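Local coordinates for protein tRNA (guanosine(18)-2'-O)-methyltransferase (Aquifex aeolicus, PDB 1ZJR) that catalyses the S-adenosyl-L-methionine-dependent 2'-O-methylation of guanosine 18 in a subset of tRNA species, at residues R22-I27 and P181-E186; A30-N35 and Y56-G61; W77-K82 and L192-Y197; V101-S106 and Q130-E135. All coordinates share one frame; numbering follows the deposited sequence.

Interaction 1 (R22-I27 and P181-E186)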
loop_
_atom_site.group_PDB
_atom_site.type_symbol
_atom_site.label_atom_id
_atom_site.label_comp_id
_atom_site.label_asym_id
_atom_site.label_seq_id
_atom_site.Cartn_x
_atom_site.Cartn_y
_atom_site.Cartn_z
ATOM N N ARG A 22 4.788 4.980 -10.933
ATOM C CA ARG A 22 4.610 4.881 -9.489
ATOM C C ARG A 22 3.953 6.127 -8.888
ATOM O O ARG A 22 4.259 7.257 -9.267
ATOM C CB ARG A 22 5.963 4.626 -8.806
ATOM C CG ARG A 22 6.456 3.175 -8.884
ATOM C CD ARG A 22 5.584 2.266 -8.020
ATOM N NE ARG A 22 6.138 0.924 -7.839
ATOM C CZ ARG A 22 5.605 -0.186 -8.344
ATOM N NH1 ARG A 22 4.501 -0.125 -9.083
ATOM N NH2 ARG A 22 6.143 -1.368 -8.068
ATOM N N GLN A 23 3.042 5.900 -7.946
ATOM C CA GLN A 23 2.331 6.967 -7.250
ATOM C C GLN A 23 3.032 7.164 -5.905
ATOM O O GLN A 23 2.669 6.533 -4.912
ATOM C CB GLN A 23 0.874 6.557 -7.015
ATOM C CG GLN A 23 0.128 6.175 -8.278
ATOM C CD GLN A 23 0.029 7.326 -9.255
ATOM O OE1 GLN A 23 0.615 7.296 -10.343
ATOM N NE2 GLN A 23 -0.703 8.357 -8.866
ATOM N N LYS A 24 4.027 8.043 -5.870
ATOM C CA LYS A 24 4.794 8.268 -4.647
ATOM C C LYS A 24 3.910 8.779 -3.526
ATOM O O LYS A 24 4.282 8.749 -2.355
ATOM C CB LYS A 24 5.911 9.285 -4.901
ATOM C CG LYS A 24 5.440 10.725 -4.919
ATOM C CD LYS A 24 6.626 11.683 -4.921
ATOM C CE LYS A 24 6.169 13.116 -4.701
ATOM N NZ LYS A 24 7.317 14.069 -4.687
ATOM N N ASP A 25 2.723 9.209 -3.925
ATOM C CA ASP A 25 1.709 9.813 -3.081
ATOM C C ASP A 25 0.670 8.865 -2.455
ATOM O O ASP A 25 -0.036 9.239 -1.511
ATOM C CB ASP A 25 1.003 10.849 -3.955
ATOM C CG ASP A 25 0.164 11.782 -3.178
ATOM O OD1 ASP A 25 0.669 12.294 -2.157
ATOM O OD2 ASP A 25 -0.990 12.009 -3.593
ATOM N N LEU A 26 0.562 7.657 -2.995
ATOM C CA LEU A 26 -0.408 6.676 -2.507
ATOM C C LEU A 26 0.324 5.641 -1.647
ATOM O O LEU A 26 1.009 4.763 -2.168
ATOM C CB LEU A 26 -1.092 6.006 -3.700
ATOM C CG LEU A 26 -2.239 5.037 -3.399
ATOM C CD1 LEU A 26 -3.316 5.743 -2.580
ATOM C CD2 LEU A 26 -2.813 4.529 -4.704
ATOM N N ILE A 27 0.170 5.760 -0.332
ATOM C CA ILE A 27 0.855 4.889 0.623
ATOM C C ILE A 27 -0.079 3.846 1.215
ATOM O O ILE A 27 -1.258 4.110 1.412
ATOM C CB ILE A 27 1.425 5.715 1.813
ATOM C CG1 ILE A 27 2.166 6.952 1.294
ATOM C CG2 ILE A 27 2.342 4.843 2.676
ATOM C CD1 ILE A 27 3.358 6.648 0.418
ATOM N N PRO A 181 5.081 10.971 -14.633
ATOM C CA PRO A 181 5.795 10.512 -13.434
ATOM C C PRO A 181 5.643 11.434 -12.229
ATOM O O PRO A 181 5.832 12.643 -12.347
ATOM C CB PRO A 181 7.251 10.445 -13.900
ATOM C CG PRO A 181 7.135 10.226 -15.381
ATOM C CD PRO A 181 6.014 11.154 -15.756
ATOM N N SER A 182 5.301 10.870 -11.071
ATOM C CA SER A 182 5.181 11.673 -9.857
ATOM C C SER A 182 6.575 11.755 -9.226
ATOM O O SER A 182 6.857 12.638 -8.420
ATOM C CB SER A 182 4.189 11.044 -8.867
ATOM O OG SER A 182 4.634 9.782 -8.402
ATOM N N LEU A 183 7.437 10.813 -9.592
ATOM C CA LEU A 183 8.816 10.798 -9.108
ATOM C C LEU A 183 9.646 11.633 -10.079
ATOM O O LEU A 183 9.414 11.587 -11.281
ATOM C CB LEU A 183 9.376 9.375 -9.106
ATOM C CG LEU A 183 8.827 8.364 -8.097
ATOM C CD1 LEU A 183 9.374 6.980 -8.435
ATOM C CD2 LEU A 183 9.211 8.780 -6.680
ATOM N N SER A 184 10.618 12.375 -9.561
ATOM C CA SER A 184 11.485 13.186 -10.409
ATOM C C SER A 184 12.565 12.279 -10.985
ATOM O O SER A 184 12.771 11.169 -10.493
ATOM C CB SER A 184 12.139 14.301 -9.590
ATOM O OG SER A 184 12.968 13.756 -8.575
ATOM N N GLU A 185 13.247 12.742 -12.029
ATOM C CA GLU A 185 14.308 11.950 -12.638
ATOM C C GLU A 185 15.409 11.634 -11.619
ATOM O O GLU A 185 16.012 10.560 -11.674
ATOM C CB GLU A 185 14.914 12.699 -13.829
ATOM C CG GLU A 185 16.085 11.991 -14.503
ATOM C CD GLU A 185 15.716 10.641 -15.090
ATOM O OE1 GLU A 185 14.518 10.398 -15.347
ATOM O OE2 GLU A 185 16.631 9.823 -15.309
ATOM N N GLU A 186 15.681 12.566 -10.706
ATOM C CA GLU A 186 16.718 12.338 -9.692
ATOM C C GLU A 186 16.327 11.140 -8.827
ATOM O O GLU A 186 17.146 10.259 -8.541
ATOM C CB GLU A 186 16.888 13.562 -8.779
ATOM C CG GLU A 186 17.488 14.815 -9.431
ATOM C CD GLU A 186 16.434 15.778 -9.943
ATOM O OE1 GLU A 186 16.642 17.003 -9.814
ATOM O OE2 GLU A 186 15.405 15.315 -10.481
HETATM O O HOH W 1 6.299 8.187 -10.878
HETATM O O HOH W 2 3.060 8.945 -11.399
HETATM O O HOH W 3 8.836 13.865 -7.119
#

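Interaction 2 (A30-N35 and Y56-G61)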
loop_
_atom_site.group_PDB
_atom_site.type_symbol
_atom_site.label_atom_id
_atom_site.label_comp_id
_atom_site.label_asym_id
_atom_site.label_seq_id
_atom_site.Cartn_x
_atom_site.Cartn_y
_atom_site.Cartn_z
ATOM N N ALA A 30 -0.077 -1.786 6.311
ATOM C CA ALA A 30 -0.682 -3.063 6.672
ATOM C C ALA A 30 -0.606 -3.200 8.188
ATOM O O ALA A 30 0.474 -3.346 8.765
ATOM C CB ALA A 30 0.064 -4.212 6.001
ATOM N N ASP A 31 -1.766 -3.151 8.828
ATOM C CA ASP A 31 -1.828 -3.225 10.274
ATOM C C ASP A 31 -2.099 -4.624 10.782
ATOM O O ASP A 31 -3.240 -5.080 10.798
ATOM C CB ASP A 31 -2.900 -2.266 10.802
ATOM C CG ASP A 31 -3.114 -2.407 12.297
ATOM O OD1 ASP A 31 -2.128 -2.691 13.004
ATOM O OD2 ASP A 31 -4.255 -2.226 12.763
ATOM N N ASN A 32 -1.027 -5.301 11.179
ATOM C CA ASN A 32 -1.099 -6.645 11.726
ATOM C C ASN A 32 -1.798 -7.663 10.829
ATOM O O ASN A 32 -2.739 -8.340 11.257
ATOM C CB ASN A 32 -1.780 -6.596 13.101
ATOM C CG ASN A 32 -1.567 -7.865 13.906
ATOM O OD1 ASN A 32 -0.636 -8.631 13.644
ATOM N ND2 ASN A 32 -2.420 -8.086 14.901
ATOM N N VAL A 33 -1.336 -7.782 9.585
ATOM C CA VAL A 33 -1.917 -8.761 8.669
ATOM C C VAL A 33 -1.450 -10.141 9.115
ATOM O O VAL A 33 -0.252 -10.415 9.181
ATOM C CB VAL A 33 -1.483 -8.503 7.208
ATOM C CG1 VAL A 33 -1.779 -9.725 6.342
ATOM C CG2 VAL A 33 -2.233 -7.295 6.666
ATOM N N LYS A 34 -2.417 -11.001 9.415
ATOM C CA LYS A 34 -2.169 -12.353 9.902
ATOM C C LYS A 34 -1.154 -13.226 9.165
ATOM O O LYS A 34 0.002 -13.321 9.578
ATOM C CB LYS A 34 -3.500 -13.108 10.002
ATOM C CG LYS A 34 -3.843 -13.595 11.404
ATOM C CD LYS A 34 -2.823 -14.609 11.901
ATOM C CE LYS A 34 -3.189 -15.146 13.279
ATOM N NZ LYS A 34 -2.176 -16.124 13.774
ATOM N N ASN A 35 -1.575 -13.864 8.077
ATOM C CA ASN A 35 -0.679 -14.767 7.360
ATOM C C ASN A 35 0.088 -14.182 6.184
ATOM O O ASN A 35 -0.328 -13.196 5.565
ATOM C CB ASN A 35 -1.447 -16.015 6.912
ATOM C CG ASN A 35 -2.445 -15.727 5.821
ATOM O OD1 ASN A 35 -2.120 -15.771 4.635
ATOM N ND2 ASN A 35 -3.673 -15.421 6.217
ATOM N N TYR A 56 4.366 -1.695 7.408
ATOM C CA TYR A 56 3.617 -2.725 8.111
ATOM C C TYR A 56 4.001 -2.834 9.580
ATOM O O TYR A 56 5.120 -2.506 9.976
ATOM C CB TYR A 56 3.804 -4.078 7.415
ATOM C CG TYR A 56 5.148 -4.735 7.634
ATOM C CD1 TYR A 56 5.339 -5.644 8.679
ATOM C CD2 TYR A 56 6.224 -4.468 6.785
ATOM C CE1 TYR A 56 6.564 -6.272 8.865
ATOM C CE2 TYR A 56 7.451 -5.090 6.965
ATOM C CZ TYR A 56 7.615 -5.995 8.006
ATOM O OH TYR A 56 8.822 -6.632 8.169
ATOM N N TYR A 57 3.040 -3.283 10.377
ATOM C CA TYR A 57 3.202 -3.471 11.812
ATOM C C TYR A 57 2.774 -4.912 12.066
ATOM O O TYR A 57 1.705 -5.320 11.625
ATOM C CB TYR A 57 2.275 -2.500 12.545
ATOM C CG TYR A 57 2.199 -2.672 14.050
ATOM C CD1 TYR A 57 0.982 -2.931 14.672
ATOM C CD2 TYR A 57 3.326 -2.495 14.854
ATOM C CE1 TYR A 57 0.879 -3.001 16.063
ATOM C CE2 TYR A 57 3.238 -2.565 16.243
ATOM C CZ TYR A 57 2.011 -2.814 16.841
ATOM O OH TYR A 57 1.911 -2.864 18.213
ATOM N N HIS A 58 3.596 -5.693 12.757
ATOM C CA HIS A 58 3.218 -7.079 13.004
ATOM C C HIS A 58 3.557 -7.576 14.405
ATOM O O HIS A 58 4.435 -7.033 15.074
ATOM C CB HIS A 58 3.862 -7.984 11.948
ATOM C CG HIS A 58 3.403 -9.407 12.012
ATOM N ND1 HIS A 58 2.069 -9.758 12.025
ATOM C CD2 HIS A 58 4.099 -10.568 12.055
ATOM C CE1 HIS A 58 1.965 -11.074 12.073
ATOM N NE2 HIS A 58 3.180 -11.589 12.092
ATOM N N ALA A 59 2.839 -8.609 14.839
ATOM C CA ALA A 59 3.025 -9.204 16.157
ATOM C C ALA A 59 4.470 -9.630 16.401
ATOM O O ALA A 59 5.183 -10.008 15.469
ATOM C CB ALA A 59 2.095 -10.399 16.315
ATOM N N GLU A 60 4.888 -9.578 17.665
ATOM C CA GLU A 60 6.248 -9.943 18.056
ATOM C C GLU A 60 7.234 -9.323 17.077
ATOM O O GLU A 60 7.680 -9.976 16.131
ATOM C CB GLU A 60 6.420 -11.463 18.061
ATOM C CG GLU A 60 5.501 -12.194 19.022
ATOM C CD GLU A 60 5.805 -13.677 19.092
ATOM O OE1 GLU A 60 6.902 -14.037 19.571
ATOM O OE2 GLU A 60 4.950 -14.480 18.663
ATOM N N GLY A 61 7.581 -8.062 17.311
ATOM C CA GLY A 61 8.490 -7.384 16.410
ATOM C C GLY A 61 7.713 -7.116 15.138
ATOM O O GLY A 61 7.005 -6.115 15.050
HETATM O O HOH W 4 1.013 -6.489 8.810
#

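Interaction 3 (W77-K82 and L192-Y197)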
loop_
_atom_site.group_PDB
_atom_site.type_symbol
_atom_site.label_atom_id
_atom_site.label_comp_id
_atom_site.label_asym_id
_atom_site.label_seq_id
_atom_site.Cartn_x
_atom_site.Cartn_y
_atom_site.Cartn_z
ATOM N N TRP A 77 10.069 -4.494 -6.181
ATOM C CA TRP A 77 9.888 -3.124 -6.653
ATOM C C TRP A 77 8.946 -2.243 -5.835
ATOM O O TRP A 77 8.420 -1.248 -6.332
ATOM C CB TRP A 77 9.489 -3.130 -8.136
ATOM C CG TRP A 77 10.584 -3.671 -9.033
ATOM C CD1 TRP A 77 11.809 -4.136 -8.641
ATOM C CD2 TRP A 77 10.539 -3.825 -10.458
ATOM N NE1 TRP A 77 12.525 -4.572 -9.730
ATOM C CE2 TRP A 77 11.771 -4.394 -10.858
ATOM C CE3 TRP A 77 9.580 -3.540 -11.437
ATOM C CZ2 TRP A 77 12.066 -4.685 -12.195
ATOM C CZ3 TRP A 77 9.874 -3.830 -12.769
ATOM C CH2 TRP A 77 11.107 -4.396 -13.132
ATOM N N VAL A 78 8.748 -2.618 -4.577
ATOM C CA VAL A 78 7.934 -1.850 -3.644
ATOM C C VAL A 78 8.793 -1.760 -2.383
ATOM O O VAL A 78 9.380 -2.762 -1.977
ATOM C CB VAL A 78 6.605 -2.572 -3.289
ATOM C CG1 VAL A 78 5.894 -1.830 -2.158
ATOM C CG2 VAL A 78 5.695 -2.638 -4.514
ATOM N N PHE A 79 8.901 -0.571 -1.793
ATOM C CA PHE A 79 9.684 -0.415 -0.566
ATOM C C PHE A 79 8.807 -0.886 0.585
ATOM O O PHE A 79 7.735 -0.325 0.828
ATOM C CB PHE A 79 10.072 1.045 -0.316
ATOM C CG PHE A 79 11.194 1.539 -1.179
ATOM C CD1 PHE A 79 10.933 2.251 -2.344
ATOM C CD2 PHE A 79 12.518 1.303 -0.819
ATOM C CE1 PHE A 79 11.975 2.726 -3.141
ATOM C CE2 PHE A 79 13.565 1.770 -1.605
ATOM C CZ PHE A 79 13.291 2.485 -2.772
ATOM N N ILE A 80 9.261 -1.922 1.280
ATOM C CA ILE A 80 8.513 -2.482 2.397
ATOM C C ILE A 80 9.271 -2.154 3.681
ATOM O O ILE A 80 10.417 -2.565 3.860
ATOM C CB ILE A 80 8.361 -4.009 2.221
ATOM C CG1 ILE A 80 7.753 -4.302 0.842
ATOM C CG2 ILE A 80 7.469 -4.581 3.308
ATOM C CD1 ILE A 80 7.707 -5.774 0.471
ATOM N N GLU A 81 8.627 -1.398 4.565
ATOM C CA GLU A 81 9.249 -0.973 5.816
ATOM C C GLU A 81 8.455 -1.337 7.066
ATOM O O GLU A 81 7.281 -0.990 7.195
ATOM C CB GLU A 81 9.464 0.542 5.789
ATOM C CG GLU A 81 10.256 1.099 6.969
ATOM C CD GLU A 81 10.460 2.603 6.869
ATOM O OE1 GLU A 81 10.903 3.068 5.794
ATOM O OE2 GLU A 81 10.184 3.318 7.859
ATOM N N LYS A 82 9.119 -2.024 7.988
ATOM C CA LYS A 82 8.509 -2.431 9.247
ATOM C C LYS A 82 8.460 -1.219 10.178
ATOM O O LYS A 82 9.410 -0.443 10.245
ATOM C CB LYS A 82 9.340 -3.563 9.872
ATOM C CG LYS A 82 8.919 -3.985 11.279
ATOM C CD LYS A 82 9.760 -5.169 11.756
ATOM C CE LYS A 82 9.630 -5.387 13.253
ATOM N NZ LYS A 82 10.406 -6.575 13.714
ATOM N N LEU A 192 16.770 3.351 -9.284
ATOM C CA LEU A 192 17.326 2.409 -10.256
ATOM C C LEU A 192 18.687 1.914 -9.779
ATOM O O LEU A 192 18.962 0.707 -9.767
ATOM C CB LEU A 192 17.487 3.076 -11.627
ATOM C CG LEU A 192 16.246 3.240 -12.508
ATOM C CD1 LEU A 192 16.604 4.013 -13.774
ATOM C CD2 LEU A 192 15.696 1.868 -12.864
ATOM N N LYS A 193 19.540 2.855 -9.389
ATOM C CA LYS A 193 20.872 2.522 -8.909
ATOM C C LYS A 193 20.807 1.655 -7.657
ATOM O O LYS A 193 21.464 0.620 -7.573
ATOM C CB LYS A 193 21.660 3.803 -8.610
ATOM C CG LYS A 193 22.015 4.616 -9.842
ATOM C CD LYS A 193 22.775 5.884 -9.467
ATOM C CE LYS A 193 23.209 6.654 -10.703
ATOM N NZ LYS A 193 22.048 7.114 -11.515
ATOM N N LYS A 194 20.002 2.080 -6.690
ATOM C CA LYS A 194 19.865 1.352 -5.435
ATOM C C LYS A 194 19.367 -0.077 -5.612
ATOM O O LYS A 194 19.995 -1.025 -5.137
ATOM C CB LYS A 194 18.927 2.106 -4.491
ATOM C CG LYS A 194 18.798 1.477 -3.111
ATOM C CD LYS A 194 18.015 2.379 -2.162
ATOM C CE LYS A 194 17.968 1.795 -0.755
ATOM N NZ LYS A 194 17.294 2.707 0.215
ATOM N N TRP A 195 18.240 -0.241 -6.295
ATOM C CA TRP A 195 17.692 -1.576 -6.489
ATOM C C TRP A 195 18.542 -2.473 -7.372
ATOM O O TRP A 195 18.582 -3.686 -7.166
ATOM C CB TRP A 195 16.257 -1.496 -7.016
ATOM C CG TRP A 195 15.281 -1.128 -5.938
ATOM C CD1 TRP A 195 15.529 -1.070 -4.593
ATOM C CD2 TRP A 195 13.899 -0.797 -6.103
ATOM N NE1 TRP A 195 14.386 -0.725 -3.914
ATOM C CE2 TRP A 195 13.370 -0.551 -4.816
ATOM C CE3 TRP A 195 13.053 -0.683 -7.215
ATOM C CZ2 TRP A 195 12.033 -0.198 -4.609
ATOM C CZ3 TRP A 195 11.724 -0.330 -7.009
ATOM C CH2 TRP A 195 11.229 -0.092 -5.714
ATOM N N ALA A 196 19.226 -1.887 -8.347
ATOM C CA ALA A 196 20.088 -2.675 -9.219
ATOM C C ALA A 196 21.247 -3.194 -8.371
ATOM O O ALA A 196 21.800 -4.262 -8.633
ATOM C CB ALA A 196 20.614 -1.815 -10.355
ATOM N N TYR A 197 21.599 -2.421 -7.348
ATOM C CA TYR A 197 22.685 -2.768 -6.440
ATOM C C TYR A 197 22.230 -3.800 -5.409
ATOM O O TYR A 197 22.883 -4.826 -5.217
ATOM C CB TYR A 197 23.181 -1.505 -5.731
ATOM C CG TYR A 197 24.267 -1.741 -4.706
ATOM C CD1 TYR A 197 25.490 -2.305 -5.069
ATOM C CD2 TYR A 197 24.080 -1.378 -3.372
ATOM C CE1 TYR A 197 26.502 -2.498 -4.128
ATOM C CE2 TYR A 197 25.082 -1.567 -2.423
ATOM C CZ TYR A 197 26.291 -2.125 -2.808
ATOM O OH TYR A 197 27.285 -2.301 -1.873
#

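Interaction 4 (V101-S106 and Q130-E135)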
loop_
_atom_site.group_PDB
_atom_site.type_symbol
_atom_site.label_atom_id
_atom_site.label_comp_id
_atom_site.label_asym_id
_atom_site.label_seq_id
_atom_site.Cartn_x
_atom_site.Cartn_y
_atom_site.Cartn_z
ATOM N N VAL A 101 -6.715 7.139 5.716
ATOM C CA VAL A 101 -7.942 6.414 5.399
ATOM C C VAL A 101 -7.836 5.001 5.973
ATOM O O VAL A 101 -6.990 4.212 5.552
ATOM C CB VAL A 101 -8.132 6.348 3.864
ATOM C CG1 VAL A 101 -9.424 5.618 3.504
ATOM C CG2 VAL A 101 -8.144 7.771 3.292
ATOM N N ALA A 102 -8.701 4.678 6.929
ATOM C CA ALA A 102 -8.639 3.370 7.566
ATOM C C ALA A 102 -9.901 2.531 7.462
ATOM O O ALA A 102 -11.012 3.033 7.607
ATOM C CB ALA A 102 -8.262 3.537 9.030
ATOM N N THR A 103 -9.720 1.238 7.214
ATOM C CA THR A 103 -10.850 0.321 7.132
ATOM C C THR A 103 -11.292 0.088 8.572
ATOM O O THR A 103 -10.526 -0.430 9.387
ATOM C CB THR A 103 -10.439 -1.028 6.530
ATOM O OG1 THR A 103 -9.355 -1.571 7.298
ATOM C CG2 THR A 103 -10.004 -0.854 5.079
ATOM N N TRP A 104 -12.522 0.478 8.878
ATOM C CA TRP A 104 -13.070 0.329 10.224
ATOM C C TRP A 104 -14.475 -0.249 10.090
ATOM O O TRP A 104 -15.361 0.375 9.502
ATOM C CB TRP A 104 -13.090 1.706 10.913
ATOM C CG TRP A 104 -13.590 1.702 12.334
ATOM C CD1 TRP A 104 -14.766 2.222 12.785
ATOM C CD2 TRP A 104 -12.924 1.156 13.485
ATOM N NE1 TRP A 104 -14.878 2.037 14.147
ATOM C CE2 TRP A 104 -13.763 1.385 14.601
ATOM C CE3 TRP A 104 -11.702 0.498 13.680
ATOM C CZ2 TRP A 104 -13.420 0.976 15.898
ATOM C CZ3 TRP A 104 -11.359 0.092 14.971
ATOM C CH2 TRP A 104 -12.220 0.333 16.063
ATOM N N LEU A 105 -14.666 -1.452 10.621
ATOM C CA LEU A 105 -15.951 -2.140 10.534
ATOM C C LEU A 105 -16.918 -1.534 11.540
ATOM O O LEU A 105 -16.942 -1.914 12.711
ATOM C CB LEU A 105 -15.755 -3.639 10.797
ATOM C CG LEU A 105 -16.822 -4.614 10.292
ATOM C CD1 LEU A 105 -17.004 -4.452 8.781
ATOM C CD2 LEU A 105 -16.396 -6.041 10.623
ATOM N N SER A 106 -17.713 -0.583 11.068
ATOM C CA SER A 106 -18.668 0.103 11.921
ATOM C C SER A 106 -19.740 0.770 11.070
ATOM O O SER A 106 -19.487 1.157 9.928
ATOM C CB SER A 106 -17.935 1.152 12.758
ATOM O OG SER A 106 -18.826 1.860 13.593
ATOM N N GLN A 130 -11.880 -4.995 14.037
ATOM C CA GLN A 130 -12.672 -4.161 13.136
ATOM C C GLN A 130 -11.864 -3.617 11.953
ATOM O O GLN A 130 -12.226 -2.606 11.352
ATOM C CB GLN A 130 -13.302 -3.007 13.927
ATOM C CG GLN A 130 -14.271 -3.486 15.007
ATOM C CD GLN A 130 -14.910 -2.352 15.785
ATOM O OE1 GLN A 130 -15.785 -1.643 15.282
ATOM N NE2 GLN A 130 -14.467 -2.169 17.018
ATOM N N GLY A 131 -10.786 -4.312 11.605
ATOM C CA GLY A 131 -9.944 -3.879 10.501
ATOM C C GLY A 131 -8.634 -3.386 11.081
ATOM O O GLY A 131 -7.691 -4.160 11.268
ATOM N N VAL A 132 -8.571 -2.091 11.363
ATOM C CA VAL A 132 -7.388 -1.512 11.974
ATOM C C VAL A 132 -7.657 -1.493 13.477
ATOM O O VAL A 132 -8.781 -1.731 13.919
ATOM C CB VAL A 132 -7.135 -0.063 11.490
ATOM C CG1 VAL A 132 -6.895 -0.050 9.972
ATOM C CG2 VAL A 132 -8.320 0.826 11.857
ATOM N N SER A 133 -6.627 -1.213 14.262
ATOM C CA SER A 133 -6.787 -1.162 15.709
ATOM C C SER A 133 -7.510 0.117 16.113
ATOM O O SER A 133 -7.634 1.052 15.321
ATOM C CB SER A 133 -5.418 -1.189 16.378
ATOM O OG SER A 133 -4.652 -0.077 15.951
ATOM N N PRO A 134 -8.023 0.164 17.352
ATOM C CA PRO A 134 -8.720 1.369 17.805
ATOM C C PRO A 134 -7.720 2.523 17.915
ATOM O O PRO A 134 -8.078 3.688 17.731
ATOM C CB PRO A 134 -9.282 0.952 19.164
ATOM C CG PRO A 134 -9.535 -0.515 18.977
ATOM C CD PRO A 134 -8.275 -0.963 18.267
ATOM N N GLU A 135 -6.469 2.188 18.218
ATOM C CA GLU A 135 -5.415 3.191 18.347
ATOM C C GLU A 135 -5.240 3.916 17.015
ATOM O O GLU A 135 -5.115 5.142 16.967
ATOM C CB GLU A 135 -4.089 2.539 18.751
ATOM C CG GLU A 135 -4.022 2.011 20.188
ATOM C CD GLU A 135 -4.908 0.791 20.439
ATOM O OE1 GLU A 135 -4.898 -0.146 19.616
ATOM O OE2 GLU A 135 -5.605 0.764 21.476
#

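Interaction 1 (R22-I27 and P181-E186)
The carbonyl oxygen Arg22 O collects three approaches: the hydroxyl Ser182 OG donates to it at 2.7 Å from somewhat out of the carbonyl plane, and two waters lie within donating distance, though either may give its protons to other acceptors. The same hydroxyl then accepts Lys24 N over 3.1 Å, with a nearly straight N-H...OG angle of 175°. Ser182 OG thus bridges two backbone groups on either side of Gln23, whose own carbonyl closes the type I turn to Leu26. The Ser182 chi1 of 64° places OG between its own backbone N and carbonyl carbon and aims it at the turn. A water links Lys24 NZ to Ser182 O, while the extended aliphatic part of Lys24 runs over Ser182, its CG lying 3.7 Å from Ser182 OG. The two methyls of Leu183 divide their contacts: CD2 packs on Lys24 CB at 3.8 Å, and CD1 faces Arg22 CB more loosely. Leu183 also packs on Ile188 and Ile191, and Arg22 reaches away to Asp47 and Trp77 O. The contact joins the entrance to strand 26-31 to the chain leading into helix 185-200, where Ser184 is the N-cap.

Interaction 2 (A30-N35 and Y56-G61)
Asn32, Tyr57 and His58 bury the most surface here, just where two neighbouring parallel strands run out into loops. Tyr57 is held through its backbone: its N donates to Ala30 O at 3.0 Å, almost in line with the carbonyl, and its O accepts Asn32 N at 2.8 Å with a more bent N-H...O angle of 135°. A water relays Tyr57 O to Val33 N as well. The Tyr57 ring lies alongside the carboxylate of Asp31, both pointing the same way with their planes 23° apart, and Asp31 OD1 sits at the ring edge, 3.5 Å from Tyr57 CD1. No partner for this buried oxygen is found in the model, whereas Asp31 OD2 accepts Ser133 N. Strands 26-31 and 51-57 are the two strands of a beta-alpha-beta unit connected by helix 36-49, and Ala30 CB and Tyr56 CB touch on the sheet face that carries Phe39 of that helix. Beyond the strands, the Asn32 and His58 side chains cross at about a right angle, amide and ring planes 50° apart. A weak bond of 3.3 Å runs from His58 ND1 to Asn32 OD1, while Asn32 ND2 turns to Glu128. Replacing His58 with an alanine would probably leave Asn32 OD1 without this donor and open a gap beside Val33 O, which lies 3.7 Å from His58 CE1.

Interaction 3 (W77-K82 and L192-Y197)
An aromatic cluster of Trp77, Phe79 and Trp195 joins an outermost strand of the sheet, 79-82, and its lead-in to helix 185-200. Trp195 is directed from the helix toward the 77-82 segment, and its six-membered ring enters between the other two side chains. On the Phe79 side, Trp195 CZ2 lies over one face of the phenyl ring, 3.3 Å from Phe79 CE1 and displaced toward the rim. The planes are 38° apart, too oblique for a stack and too shallow for an edge-to-face pair. Against Trp77 the planes are only 9° apart, yet the centroids of the Trp77 five-membered and Trp195 six-membered rings are 5.4 Å apart, displaced too far for much of a stack. The closest approach is instead to the backbone: Trp195 CH2 sits 3.1 Å from Trp77 O, a tight fit, and Trp195 CZ3 packs on Trp77 CB at 3.8 Å. A chi1 of -76° sets the Trp195 indole beside its backbone N, directed at Trp77 and Phe79. A serine in place of Trp195 would probably open a gap between the Phe79 ring and Trp77 and cost the helix its main hold on this edge. Trp77 packs further on helix 7-19, completing an aromatic cluster that packs the C-terminal helix 185-200, together with helix 7-19, against strand 79-82 at an edge of the parallel sheet.

Interaction 4 (V101-S106 and Q130-E135)
The Trp104 indole is covered on one face by the side chain of Gln130 and met at its edge by a backbone oxygen. Gln130 CB makes a CH-pi contact 3.9 Å from the centroid of the Trp104 six-membered ring, 16° off the normal, and the extended chain carries the amide on across the indole, its plane 36° from that of the ring. At the edge, Val132 O lies near the ring plane, 3.3 Å from Trp104 CZ3. Val132 CG2 bridges Trp104 CE3 and Ala102 CB, 3.9 Å from the latter, while Pro134 CG packs on Trp104 CH2 at 4.1 Å. The chi1 of -178° sets Trp104 CG opposite its backbone N and swings the indole back over segment 130-135. The backbones meet in a single bridge between Trp104 and Gly131: Val132 N donates to Thr103 O at 3.2 Å, and Leu105 N to Gln130 O at 2.8 Å. The loop after strand 121-126 is thereby tied to the end of strand 99-103, where the knotted chain of the SPOUT fold probably holds S-adenosyl-L-methionine; Thr103 is a predicted binding residue, and its OG1 is hydrogen-bonded to a glycerol, probably from the crystallisation liquor. Gly131 probably has to be glycine: a CB would fall 2.4 Å from Thr103 O and, given the backbone angles, jam against the preceding carbonyl. Ser133 OG, at the N-cap of helix 134-137, bonds to Ile136 N.

How the interactions relate
All four interactions reach one parallel sheet. Interaction 3 packs helix 185-200 on an edge strand, while interaction 1, with its centre about 14 Å away, holds the chain leading into that helix; Arg22 NH2 reaches Trp77 O at 2.9 Å, probably a hydrogen bond joining the two. Interaction 2 meets interaction 3 through neighbouring strands, Tyr56 N lying 3.0 Å from Glu81 O, and interaction 4 through Asp31 OD2, 3.0 Å from Ser133 N. Interaction 4 contains Thr103 of the predicted S-adenosyl-L-methionine site, and the side chain of Asp31 in interaction 2 is about 7 Å from that of Thr103. Interactions 1 and 3, with centres about 27 and 29 Å from interaction 4, lie across the chain's centre from it.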